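Local coordinates for acetyl-xylan esterase (Streptomyces lividans, PDB 2CC0), which removes acetyl groups from xylan as a metal-dependent family 4 carbohydrate esterase, here with zinc bound, and so takes part in plant cell wall breakdown, at residues S18-S21 and L22-L26; L48-A51 and Q52-G56; M77-E80 and I81-Q85; D125-S128 and Q129-N133; N133-T136 and D137-V140. All blocks are in the same frame, centred on the assembly; numbering follows the deposited sequence. Where two conformers were deposited one is given.

Contact 1: S18-S21 and L22-L26; sequences STQS and LLNAL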
loop_
_atom_site.group_PDB
_atom_site.type_symbol
_atom_site.label_atom_id
_atom_site.label_comp_id
_atom_site.label_asym_id
_atom_site.label_seq_id
_atom_site.Cartn_x
_atom_site.Cartn_y
_atom_site.Cartn_z
ATOM N N SER A 18 19.996 -10.923 -18.508
ATOM C CA SER A 18 19.937 -11.671 -17.253
ATOM C C SER A 18 18.578 -12.320 -17.020
ATOM O O SER A 18 18.430 -13.175 -16.138
ATOM C CB SER A 18 20.227 -10.744 -16.061
ATOM O OG SER A 18 21.419 -10.009 -16.258
ATOM N N THR A 19 17.584 -11.904 -17.795
ATOM C CA THR A 19 16.199 -12.285 -17.507
ATOM C C THR A 19 15.930 -13.777 -17.608
ATOM O O THR A 19 15.329 -14.357 -16.685
ATOM C CB THR A 19 15.238 -11.513 -18.414
ATOM O OG1 THR A 19 15.457 -10.110 -18.196
ATOM C CG2 THR A 19 13.752 -11.882 -18.121
ATOM N N GLN A 20 16.347 -14.411 -18.711
ATOM C CA GLN A 20 16.017 -15.840 -18.838
ATOM C C GLN A 20 16.585 -16.687 -17.683
ATOM O O GLN A 20 15.889 -17.570 -17.162
ATOM C CB GLN A 20 16.434 -16.424 -20.190
ATOM C CG GLN A 20 15.825 -17.814 -20.438
ATOM C CD GLN A 20 14.283 -17.800 -20.569
ATOM O OE1 GLN A 20 13.747 -17.311 -21.560
ATOM N NE2 GLN A 20 13.577 -18.345 -19.566
ATOM N N SER A 21 17.834 -16.423 -17.277
ATOM C CA SER A 21 18.444 -17.144 -16.151
ATOM C C SER A 21 17.646 -16.950 -14.860
ATOM O O SER A 21 17.403 -17.904 -14.133
ATOM C CB SER A 21 19.888 -16.692 -15.937
ATOM O OG SER A 21 20.696 -17.116 -17.034
ATOM N N LEU A 22 17.212 -15.709 -14.618
ATOM C CA LEU A 22 16.384 -15.408 -13.461
ATOM C C LEU A 22 15.049 -16.151 -13.522
ATOM O O LEU A 22 14.618 -16.744 -12.534
ATOM C CB LEU A 22 16.142 -13.890 -13.375
ATOM C CG LEU A 22 15.319 -13.346 -12.187
ATOM C CD1 LEU A 22 15.942 -13.737 -10.840
ATOM C CD2 LEU A 22 15.183 -11.818 -12.306
ATOM N N LEU A 23 14.403 -16.120 -14.688
ATOM C CA LEU A 23 13.110 -16.791 -14.823
ATOM C C LEU A 23 13.252 -18.292 -14.580
ATOM O O LEU A 23 12.416 -18.900 -13.903
ATOM C CB LEU A 23 12.521 -16.544 -16.220
ATOM C CG LEU A 23 12.135 -15.114 -16.569
ATOM C CD1 LEU A 23 11.637 -15.082 -18.034
ATOM C CD2 LEU A 23 11.051 -14.573 -15.626
ATOM N N ASN A 24 14.315 -18.874 -15.135
ATOM C CA ASN A 24 14.572 -20.310 -14.948
ATOM C C ASN A 24 14.765 -20.652 -13.469
ATOM O O ASN A 24 14.209 -21.621 -12.983
ATOM C CB ASN A 24 15.779 -20.748 -15.770
ATOM C CG ASN A 24 15.494 -20.779 -17.264
ATOM O OD1 ASN A 24 14.333 -20.696 -17.707
ATOM N ND2 ASN A 24 16.557 -20.882 -18.053
ATOM N N ALA A 25 15.533 -19.830 -12.758
ATOM C CA ALA A 25 15.724 -20.012 -11.321
ATOM C C ALA A 25 14.414 -19.902 -10.547
ATOM O O ALA A 25 14.115 -20.737 -9.695
ATOM C CB ALA A 25 16.762 -19.053 -10.775
ATOM N N LEU A 26 13.636 -18.861 -10.836
ATOM C CA LEU A 26 12.342 -18.703 -10.165
ATOM C C LEU A 26 11.445 -19.924 -10.386
ATOM O O LEU A 26 10.959 -20.507 -9.420
ATOM C CB LEU A 26 11.631 -17.419 -10.619
ATOM C CG LEU A 26 12.306 -16.103 -10.181
ATOM C CD1 LEU A 26 11.802 -14.969 -11.087
ATOM C CD2 LEU A 26 12.022 -15.801 -8.677
#

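Contact 2: L48-A51 and Q52-G56; sequences LVRA and QVDAG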
loop_
_atom_site.group_PDB
_atom_site.type_symbol
_atom_site.label_atom_id
_atom_site.label_comp_id
_atom_site.label_asym_id
_atom_site.label_seq_id
_atom_site.Cartn_x
_atom_site.Cartn_y
_atom_site.Cartn_z
ATOM N N LEU A 48 11.464 -11.810 -24.735
ATOM C CA LEU A 48 11.737 -11.937 -23.288
ATOM C C LEU A 48 10.557 -11.479 -22.449
ATOM O O LEU A 48 10.343 -11.998 -21.340
ATOM C CB LEU A 48 13.005 -11.185 -22.869
ATOM C CG LEU A 48 14.309 -11.863 -23.255
ATOM C CD1 LEU A 48 15.496 -10.953 -22.920
ATOM C CD2 LEU A 48 14.456 -13.239 -22.592
ATOM N N VAL A 49 9.780 -10.534 -22.965
ATOM C CA VAL A 49 8.531 -10.160 -22.275
ATOM C C VAL A 49 7.613 -11.385 -22.186
ATOM O O VAL A 49 7.073 -11.712 -21.105
ATOM C CB VAL A 49 7.799 -9.018 -22.966
ATOM C CG1 VAL A 49 6.461 -8.728 -22.273
ATOM C CG2 VAL A 49 8.678 -7.740 -22.993
ATOM N N ARG A 50 7.444 -12.065 -23.320
ATOM C CA ARG A 50 6.672 -13.321 -23.353
ATOM C C ARG A 50 7.274 -14.397 -22.449
ATOM O O ARG A 50 6.532 -15.166 -21.823
ATOM C CB ARG A 50 6.584 -13.878 -24.781
ATOM C CG ARG A 50 5.483 -13.245 -25.608
ATOM C CD ARG A 50 4.067 -13.402 -24.989
ATOM N NE ARG A 50 3.648 -14.770 -24.653
ATOM C CZ ARG A 50 2.430 -15.065 -24.201
ATOM N NH1 ARG A 50 1.518 -14.099 -24.064
ATOM N NH2 ARG A 50 2.100 -16.322 -23.901
ATOM N N ALA A 51 8.607 -14.455 -22.378
ATOM C CA ALA A 51 9.268 -15.478 -21.556
ATOM C C ALA A 51 8.870 -15.287 -20.088
ATOM O O ALA A 51 8.659 -16.247 -19.366
ATOM C CB ALA A 51 10.786 -15.446 -21.729
ATOM N N GLN A 52 8.699 -14.028 -19.685
ATOM C CA GLN A 52 8.257 -13.761 -18.303
ATOM C C GLN A 52 6.873 -14.350 -18.059
ATOM O O GLN A 52 6.623 -15.006 -17.037
ATOM C CB GLN A 52 8.253 -12.263 -18.011
ATOM C CG GLN A 52 9.634 -11.655 -18.114
ATOM C CD GLN A 52 9.584 -10.137 -18.152
ATOM O OE1 GLN A 52 8.625 -9.514 -18.676
ATOM N NE2 GLN A 52 10.596 -9.530 -17.576
ATOM N N VAL A 53 5.976 -14.110 -19.007
ATOM C CA VAL A 53 4.599 -14.651 -18.916
ATOM C C VAL A 53 4.633 -16.179 -18.864
ATOM O O VAL A 53 3.969 -16.817 -18.004
ATOM C CB VAL A 53 3.722 -14.149 -20.084
ATOM C CG1 VAL A 53 2.297 -14.751 -20.011
ATOM C CG2 VAL A 53 3.680 -12.600 -20.094
ATOM N N ASP A 54 5.399 -16.778 -19.775
ATOM C CA ASP A 54 5.476 -18.249 -19.863
ATOM C C ASP A 54 6.129 -18.911 -18.652
ATOM O O ASP A 54 5.907 -20.109 -18.381
ATOM C CB ASP A 54 6.217 -18.634 -21.142
ATOM C CG ASP A 54 5.396 -18.349 -22.403
ATOM O OD1 ASP A 54 4.156 -18.128 -22.326
ATOM O OD2 ASP A 54 6.020 -18.353 -23.490
ATOM N N ALA A 55 6.907 -18.121 -17.905
ATOM C CA ALA A 55 7.523 -18.582 -16.659
ATOM C C ALA A 55 6.581 -18.486 -15.457
ATOM O O ALA A 55 6.912 -18.977 -14.375
ATOM C CB ALA A 55 8.791 -17.806 -16.401
ATOM N N GLY A 56 5.417 -17.844 -15.651
ATOM C CA GLY A 56 4.419 -17.689 -14.589
ATOM C C GLY A 56 4.529 -16.351 -13.880
ATOM O O GLY A 56 3.994 -16.193 -12.784
HETATM O O HOH W 1 5.146 -17.320 -25.635
#

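Contact 3: M77-E80 and I81-Q85; sequences MDSE and ISRTQ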
loop_
_atom_site.group_PDB
_atom_site.type_symbol
_atom_site.label_atom_id
_atom_site.label_comp_id
_atom_site.label_asym_id
_atom_site.label_seq_id
_atom_site.Cartn_x
_atom_site.Cartn_y
_atom_site.Cartn_z
ATOM N N MET A 77 5.162 12.765 -18.475
ATOM C CA MET A 77 4.832 11.592 -17.642
ATOM C C MET A 77 3.851 10.685 -18.380
ATOM O O MET A 77 3.973 9.451 -18.358
ATOM C CB MET A 77 4.200 12.007 -16.315
ATOM C CG MET A 77 5.029 12.887 -15.375
ATOM S SD MET A 77 3.986 13.156 -13.924
ATOM C CE MET A 77 4.941 14.341 -12.954
ATOM N N ASP A 78 2.862 11.308 -19.029
ATOM C CA ASP A 78 1.855 10.595 -19.800
ATOM C C ASP A 78 2.519 9.786 -20.927
ATOM O O ASP A 78 2.249 8.602 -21.093
ATOM C CB ASP A 78 0.838 11.588 -20.337
ATOM C CG ASP A 78 -0.427 10.912 -20.847
ATOM O OD1 ASP A 78 -0.325 10.094 -21.771
ATOM O OD2 ASP A 78 -1.528 11.212 -20.320
ATOM N N SER A 79 3.422 10.422 -21.673
ATOM C CA SER A 79 4.166 9.729 -22.710
ATOM C C SER A 79 4.948 8.521 -22.181
ATOM O O SER A 79 4.906 7.440 -22.764
ATOM C CB SER A 79 5.125 10.720 -23.398
ATOM O OG SER A 79 5.880 10.072 -24.405
ATOM N N GLU A 80 5.651 8.702 -21.072
ATOM C CA GLU A 80 6.448 7.627 -20.500
ATOM C C GLU A 80 5.571 6.437 -20.103
ATOM O O GLU A 80 5.900 5.272 -20.364
ATOM C CB GLU A 80 7.198 8.166 -19.271
ATOM C CG GLU A 80 8.430 9.012 -19.610
ATOM C CD GLU A 80 9.712 8.203 -19.796
ATOM O OE1 GLU A 80 9.802 7.066 -19.302
ATOM O OE2 GLU A 80 10.650 8.732 -20.443
ATOM N N ILE A 81 4.455 6.724 -19.450
ATOM C CA ILE A 81 3.563 5.653 -18.993
ATOM C C ILE A 81 2.815 4.968 -20.161
ATOM O O ILE A 81 2.787 3.721 -20.276
ATOM C CB ILE A 81 2.614 6.181 -17.901
ATOM C CG1 ILE A 81 3.401 6.256 -16.576
ATOM C CG2 ILE A 81 1.419 5.258 -17.734
ATOM C CD1 ILE A 81 2.666 6.967 -15.437
ATOM N N SER A 82 2.236 5.784 -21.044
ATOM C CA SER A 82 1.463 5.230 -22.149
ATOM C C SER A 82 2.327 4.412 -23.121
ATOM O O SER A 82 1.912 3.343 -23.563
ATOM C CB SER A 82 0.695 6.324 -22.878
ATOM O OG SER A 82 1.575 7.295 -23.389
ATOM N N ARG A 83 3.525 4.888 -23.436
ATOM C CA ARG A 83 4.407 4.146 -24.344
ATOM C C ARG A 83 4.788 2.800 -23.743
ATOM O O ARG A 83 4.965 1.815 -24.454
ATOM C CB ARG A 83 5.649 4.964 -24.690
ATOM C CG ARG A 83 5.357 6.095 -25.679
ATOM C CD ARG A 83 6.117 7.353 -25.299
ATOM N NE ARG A 83 7.529 7.239 -25.583
ATOM C CZ ARG A 83 8.512 7.745 -24.846
ATOM N NH1 ARG A 83 8.266 8.424 -23.735
ATOM N NH2 ARG A 83 9.764 7.567 -25.243
ATOM N N THR A 84 4.933 2.770 -22.413
ATOM C CA THR A 84 5.249 1.512 -21.754
ATOM C C THR A 84 4.052 0.524 -21.757
ATOM O O THR A 84 4.258 -0.692 -21.940
ATOM C CB THR A 84 5.809 1.788 -20.337
ATOM O OG1 THR A 84 6.971 2.623 -20.464
ATOM C CG2 THR A 84 6.202 0.481 -19.657
ATOM N N GLN A 85 2.823 1.035 -21.550
ATOM C CA GLN A 85 1.611 0.203 -21.673
ATOM C C GLN A 85 1.605 -0.440 -23.063
ATOM O O GLN A 85 1.438 -1.646 -23.200
ATOM C CB GLN A 85 0.331 1.037 -21.494
ATOM C CG GLN A 85 0.101 1.593 -20.071
ATOM C CD GLN A 85 -0.062 0.476 -19.032
ATOM O OE1 GLN A 85 0.925 -0.000 -18.459
ATOM N NE2 GLN A 85 -1.304 0.011 -18.839
#

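Contact 4: D125-S128 and Q129-N133; sequences DVDS and QDWNN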
loop_
_atom_site.group_PDB
_atom_site.type_symbol
_atom_site.label_atom_id
_atom_site.label_comp_id
_atom_site.label_asym_id
_atom_site.label_seq_id
_atom_site.Cartn_x
_atom_site.Cartn_y
_atom_site.Cartn_z
ATOM N N ASP A 125 7.658 -2.506 0.561
ATOM C CA ASP A 125 7.790 -2.547 2.023
ATOM C C ASP A 125 9.262 -2.722 2.426
ATOM O O ASP A 125 9.716 -2.189 3.453
ATOM C CB ASP A 125 6.940 -3.700 2.583
ATOM C CG ASP A 125 5.462 -3.459 2.350
ATOM O OD1 ASP A 125 4.903 -2.631 3.117
ATOM O OD2 ASP A 125 4.861 -4.027 1.399
ATOM N N VAL A 126 9.993 -3.514 1.644
ATOM C CA VAL A 126 11.393 -3.795 1.931
ATOM C C VAL A 126 12.197 -3.588 0.663
ATOM O O VAL A 126 11.777 -4.030 -0.418
ATOM C CB VAL A 126 11.534 -5.262 2.388
ATOM C CG1 VAL A 126 13.014 -5.705 2.514
ATOM C CG2 VAL A 126 10.761 -5.512 3.689
ATOM N N ASP A 127 13.340 -2.910 0.792
ATOM C CA ASP A 127 14.269 -2.727 -0.324
ATOM C C ASP A 127 15.400 -3.730 -0.084
ATOM O O ASP A 127 16.106 -3.642 0.927
ATOM C CB ASP A 127 14.777 -1.280 -0.359
ATOM C CG ASP A 127 15.864 -1.037 -1.415
ATOM O OD1 ASP A 127 16.195 -1.951 -2.189
ATOM O OD2 ASP A 127 16.401 0.097 -1.454
ATOM N N SER A 128 15.556 -4.693 -0.993
ATOM C CA SER A 128 16.586 -5.719 -0.860
ATOM C C SER A 128 17.987 -5.124 -0.962
ATOM O O SER A 128 18.970 -5.775 -0.586
ATOM C CB SER A 128 16.411 -6.772 -1.967
ATOM O OG SER A 128 16.851 -6.261 -3.227
ATOM N N GLN A 129 18.082 -3.901 -1.497
ATOM C CA GLN A 129 19.371 -3.235 -1.772
ATOM C C GLN A 129 20.249 -3.986 -2.780
ATOM O O GLN A 129 21.466 -3.735 -2.857
ATOM C CB GLN A 129 20.163 -2.982 -0.467
ATOM C CG GLN A 129 19.466 -1.940 0.406
ATOM C CD GLN A 129 20.025 -0.569 0.159
ATOM O OE1 GLN A 129 21.204 -0.314 0.440
ATOM N NE2 GLN A 129 19.194 0.338 -0.329
ATOM N N ASP A 130 19.647 -4.877 -3.570
ATOM C CA ASP A 130 20.425 -5.658 -4.540
ATOM C C ASP A 130 21.084 -4.766 -5.606
ATOM O O ASP A 130 22.107 -5.130 -6.187
ATOM C CB ASP A 130 19.598 -6.814 -5.133
ATOM C CG ASP A 130 18.409 -6.355 -5.955
ATOM O OD1 ASP A 130 17.985 -5.166 -5.851
ATOM O OD2 ASP A 130 17.888 -7.234 -6.706
ATOM N N TRP A 131 20.508 -3.592 -5.819
ATOM C CA TRP A 131 21.021 -2.587 -6.761
ATOM C C TRP A 131 22.211 -1.810 -6.176
ATOM O O TRP A 131 22.905 -1.083 -6.901
ATOM C CB TRP A 131 19.903 -1.601 -7.098
ATOM C CG TRP A 131 19.405 -0.884 -5.868
ATOM C CD1 TRP A 131 18.467 -1.330 -4.978
ATOM C CD2 TRP A 131 19.859 0.391 -5.374
ATOM N NE1 TRP A 131 18.295 -0.405 -3.971
ATOM C CE2 TRP A 131 19.145 0.653 -4.184
ATOM C CE3 TRP A 131 20.801 1.338 -5.830
ATOM C CZ2 TRP A 131 19.334 1.835 -3.439
ATOM C CZ3 TRP A 131 20.991 2.512 -5.094
ATOM C CH2 TRP A 131 20.257 2.751 -3.912
ATOM N N ASN A 132 22.399 -1.942 -4.861
ATOM C CA ASN A 132 23.397 -1.178 -4.098
ATOM C C ASN A 132 24.424 -2.109 -3.463
ATOM O O ASN A 132 24.884 -1.868 -2.331
ATOM C CB ASN A 132 22.692 -0.311 -3.026
ATOM C CG ASN A 132 23.598 0.794 -2.438
ATOM O OD1 ASN A 132 24.537 1.251 -3.081
ATOM N ND2 ASN A 132 23.284 1.237 -1.214
ATOM N N ASN A 133 24.782 -3.162 -4.204
ATOM C CA ASN A 133 25.823 -4.130 -3.826
ATOM C C ASN A 133 25.534 -5.039 -2.627
ATOM O O ASN A 133 26.452 -5.606 -2.035
ATOM C CB ASN A 133 27.196 -3.444 -3.677
ATOM C CG ASN A 133 27.795 -3.048 -5.027
ATOM O OD1 ASN A 133 27.876 -1.861 -5.367
ATOM N ND2 ASN A 133 28.199 -4.040 -5.806
#

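Contact 5: N133-T136 and D137-V140; sequences NAST and DAIV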
loop_
_atom_site.group_PDB
_atom_site.type_symbol
_atom_site.label_atom_id
_atom_site.label_comp_id
_atom_site.label_asym_id
_atom_site.label_seq_id
_atom_site.Cartn_x
_atom_site.Cartn_y
_atom_site.Cartn_z
ATOM N N ASN A 133 24.782 -3.162 -4.204
ATOM C CA ASN A 133 25.823 -4.130 -3.826
ATOM C C ASN A 133 25.534 -5.039 -2.627
ATOM O O ASN A 133 26.452 -5.606 -2.035
ATOM C CB ASN A 133 27.196 -3.444 -3.677
ATOM C CG ASN A 133 27.795 -3.048 -5.027
ATOM O OD1 ASN A 133 27.876 -1.861 -5.367
ATOM N ND2 ASN A 133 28.199 -4.040 -5.806
ATOM N N ALA A 134 24.267 -5.211 -2.267
ATOM C CA ALA A 134 23.951 -6.142 -1.192
ATOM C C ALA A 134 24.456 -7.538 -1.522
ATOM O O ALA A 134 24.393 -7.987 -2.668
ATOM C CB ALA A 134 22.461 -6.172 -0.922
ATOM N N SER A 135 24.976 -8.213 -0.511
ATOM C CA SER A 135 25.401 -9.600 -0.644
ATOM C C SER A 135 24.188 -10.490 -0.825
ATOM O O SER A 135 23.051 -10.086 -0.523
ATOM C CB SER A 135 26.158 -10.021 0.612
ATOM O OG SER A 135 25.287 -10.002 1.726
ATOM N N THR A 136 24.423 -11.695 -1.333
ATOM C CA THR A 136 23.395 -12.733 -1.368
ATOM C C THR A 136 22.779 -12.921 0.023
ATOM O O THR A 136 21.542 -12.979 0.165
ATOM C CB THR A 136 23.966 -14.045 -1.933
ATOM O OG1 THR A 136 24.471 -13.785 -3.252
ATOM C CG2 THR A 136 22.889 -15.103 -2.007
ATOM N N ASP A 137 23.628 -12.977 1.057
ATOM C CA ASP A 137 23.122 -13.083 2.424
ATOM C C ASP A 137 22.172 -11.961 2.789
ATOM O O ASP A 137 21.146 -12.212 3.415
ATOM C CB ASP A 137 24.270 -13.055 3.427
ATOM C CG ASP A 137 25.005 -14.373 3.532
ATOM O OD1 ASP A 137 24.525 -15.416 3.039
ATOM O OD2 ASP A 137 26.085 -14.363 4.163
ATOM N N ALA A 138 22.545 -10.727 2.442
ATOM C CA ALA A 138 21.764 -9.553 2.805
ATOM C C ALA A 138 20.402 -9.571 2.083
ATOM O O ALA A 138 19.381 -9.176 2.653
ATOM C CB ALA A 138 22.541 -8.269 2.511
ATOM N N ILE A 139 20.401 -10.047 0.840
ATOM C CA ILE A 139 19.155 -10.118 0.039
ATOM C C ILE A 139 18.202 -11.138 0.670
ATOM O O ILE A 139 16.997 -10.872 0.814
ATOM C CB ILE A 139 19.478 -10.465 -1.452
ATOM C CG1 ILE A 139 20.298 -9.338 -2.099
ATOM C CG2 ILE A 139 18.198 -10.784 -2.276
ATOM C CD1 ILE A 139 21.005 -9.753 -3.415
ATOM N N VAL A 140 18.726 -12.319 1.016
ATOM C CA VAL A 140 17.928 -13.349 1.670
ATOM C C VAL A 140 17.370 -12.836 3.002
ATOM O O VAL A 140 16.196 -13.078 3.317
ATOM C CB VAL A 140 18.733 -14.666 1.879
ATOM C CG1 VAL A 140 17.889 -15.701 2.637
ATOM C CG2 VAL A 140 19.175 -15.235 0.493
#

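Contact 1: S18-S21 and L22-L26
The side-chain amides of Gln20 and Asn24, one turn apart on helix 19-28, meet at a slant, their planes 30° apart. Gln20 NE2 gives a bent bond to Asn24 OD1 (3.1 Å, 141° at the hydrogen): the nitrogen hovers above the Asn24 carbonyl plane, off its lone pairs. Gln20 CG lies anti to the backbone N (chi1 -168°), and the chain then bends so that its amide reaches Asn24. In the backbone, Asn24 N bonds to Gln20 O at 2.9 Å. Replacing Gln20 with an alanine would probably leave Asn24 OD1 without this donor and the Asn24 amide freer to turn.

Thr19 and Leu23 run side by side, Thr19 CG2 lying 3.8 Å from Leu23 CD1. Their backbones are joined by the bond from Leu23 N to Thr19 O. The threonine hydroxyl is engaged elsewhere, with Asp156 and Ser16. Leu23 packs on Ala51 and Gln52 of helix 46-54, while Leu22 and Leu26 press on Phe11 of strand 5-12, within a beta-alpha-beta unit. The chemistry is thus divided: apolar branches join the helix to the fold, and an uncharged amide pair adds one bent bond at the more exposed flank, where Gln20 also touches Ala51.

Contact 2: L48-A51 and Q52-G56
Arg50 O takes the hydrogen of Asp54 N at 2.8 Å, and the two side chains of the same pair meet again outside the helix. Arg50 NH2 forms a salt bridge with Asp54 OD1 at 3.2 Å; as a hydrogen bond it is weak, and the guanidinium and carboxylate planes stand 73° apart, far from a flat two-pronged pairing. A water supplements it, accepting from Arg50 NE at 3.1 Å and donating to Asp54 OD2. Arg50 comes back toward the carboxylate because its chain bends twice, at chi2 and chi3 (-58° and -54°). Val53 CG1 lies over one face of the guanidinium, offset toward the rim, and Arg50 NH1 has a separate acceptor in Gly92 O.

On the buried side Gln52 is extended beyond CG, which passes 3.3 Å from Leu48 O; its OE1 accepts from Asn37 ND2 of strand 34-37. Gln52 N bonds to Leu48 O at 3.1 Å and only weakly to Val49 O. Ala51 and Ala55 present their small methyls to Leu23 of helix 19-28.

Beyond Ala55 N, which bonds to Ala51 O at 3.0 Å, Gly56 leaves helical geometry with positive phi, a backbone shape that would jam a beta carbon against the preceding carbonyl oxygen, and its N bonds to Val53 O: helix 46-54 finishes in a Schellman motif.

Contact 3: M77-E80 and I81-Q85
Thr84 OG1 donates to Glu80 O at 2.9 Å, one turn back along helix 74-90. The hydroxyl lies beside its own backbone N (chi1 -58°), a position that aims it at that carbonyl nearly head-on, while the Thr84 N-H reaches the same oxygen only weakly. Ser82 does something similar by another route. In the conformer given, one of two deposited, its OG sits between backbone N and carbonyl carbon (chi1 59°) and donates to Asp78 O at 2.7 Å, from above the carbonyl plane; Ser82 N also bonds to that oxygen, at 2.8 Å, so Asp78 O is held by two donors.

Serine and threonine hydroxyls returning to the carbonyl four residues earlier are a familiar helical motif, and here they lie on a helix that packs Met77 and Ile81 against helix 108-116. Glu80 bends at chi2 and sends its carboxylate to Thr65 OG1 and Tyr64 N, residues that lie in the sequence between the zinc ligands His62 and His66. The Asp78 carboxylate is bonded to Lys116, as a salt bridge, and to Tyr117.

Arg83, also modelled in two conformers, folds back over Ser79 through bends at chi2 and chi3. Its NH1 makes a weak bond to Ser79 OG, 3.0 Å long, but Arg83 CD comes so near Ser79 O (2.8 Å) that this detail is doubtful. In this conformer Glu80 OE2 stays 4.1 Å from Arg83 NH1, beyond a salt bridge, with the two flat groups almost perpendicular, and the guanidinium meets Tyr64 in a cation-pi contact.

Contact 4: D125-S128 and Q129-N133
An Asx turn at Asp127 and an ST turn at Ser128 overlap where strand 126-127 runs into the loop before helix 136-144, on the side of the fold that carries the Trp131 side chain to about 8 Å from the zinc ion. Asp127 OD1 accepts from Gln129 N at 2.8 Å, closing the first turn; Ser128 OG accepts from Asp130 N at 3.1 Å, closing the second, and is itself bonded to Leu153 O of the neighbouring strand.

The Asp127 carboxylate is the centre of the contact. Asp127 CG lies anti to the backbone N (chi1 174°), which carries the carboxylate forward to the loop. Trp131 NE1 comes at it in the plane of the indole and splits its hydrogen between the two oxygens, 3.2 Å from Asp127 OD1 and 3.2 Å from Asp127 OD2, each through its syn lone pair; carboxylate and ring are nearly coplanar, 11° apart. Gln129 works out of the carboxylate plane instead: its N lies above OD1, and its NE2 above Asp127 OD2 at 3.0 Å, with the amide plane turned 70° from the carboxylate. The same amide takes a bond at OE1 from Asn132 ND2, and Asn132 CB lies 3.6 Å over the centre of the Trp131 ring. That ring also meets His155, while Asp130 bonds to Thr161 OG1 and His155 N.

With two N-H contacts on each oxygen, one in plane and one above it, the carboxylate is likely to be fixed in rotation, and the indole to be kept nearly coplanar with it.

Contact 5: N133-T136 and D137-V140
The better-packed part is apolar: Ala134 CB lies against the first turn of helix 136-144, 4.0 Å from Ala138 CB and 4.0 Å from Ile139 CG1. Ile139 CG1 lies beside its own backbone N, and from there the branch passes over Ser135 O at 3.3 Å. This is the inward side: Ile139 goes on to touch Asp130, Asn160 and Thr161, and Val140 lies against helix 159-174. Thr136 OG1 makes a weak bond to Asn160 O.

The other side is polar and more exposed, with one firm bond: Ser135 OG, held between backbone N and carbonyl carbon (chi1 65°), curls back to accept from Ala138 N at 2.9 Å, with 152° at the hydrogen, and it also brushes Ala138 CB. Asp137 is exposed, and its OD1 forms a salt bridge with Arg167 of helix 159-174. With an alanine in place of Ser135, Ala138 N would probably lose its acceptor and the helix start would be less firmly held.

Behind the cap the regular bonds begin: Ile139 N to Ser135 O at 3.0 Å and Val140 N to Thr136 O at 3.0 Å. Ser135 is thus the N-cap of the helix, and the touch of Ala134, just before the cap, on Ile139, four places after it, is the pairing of a hydrophobic staple.

Each contact is local, a turn of helix or of loop, so none nests in or crosses another; they follow in series from the N terminus. Contact 1 lies on helix 19-28, the crossover that links parallel strands 5-12 and 34-37 in the chain, and contact 2 ends helix 46-54; the two touch through Leu23 on Ala51 and Ala55, joining neighbouring helices. Contact 3, on helix 74-90, stands apart, its nearest atoms about 8 Å from contact 2. Contacts 4 and 5 share Asn133: the first turns the chain after strand 126-127, the second starts helix 136-144, and Asp130 packs on Ile139 between them. Contacts 3 and 5 lie on opposite sides of the chain's centre.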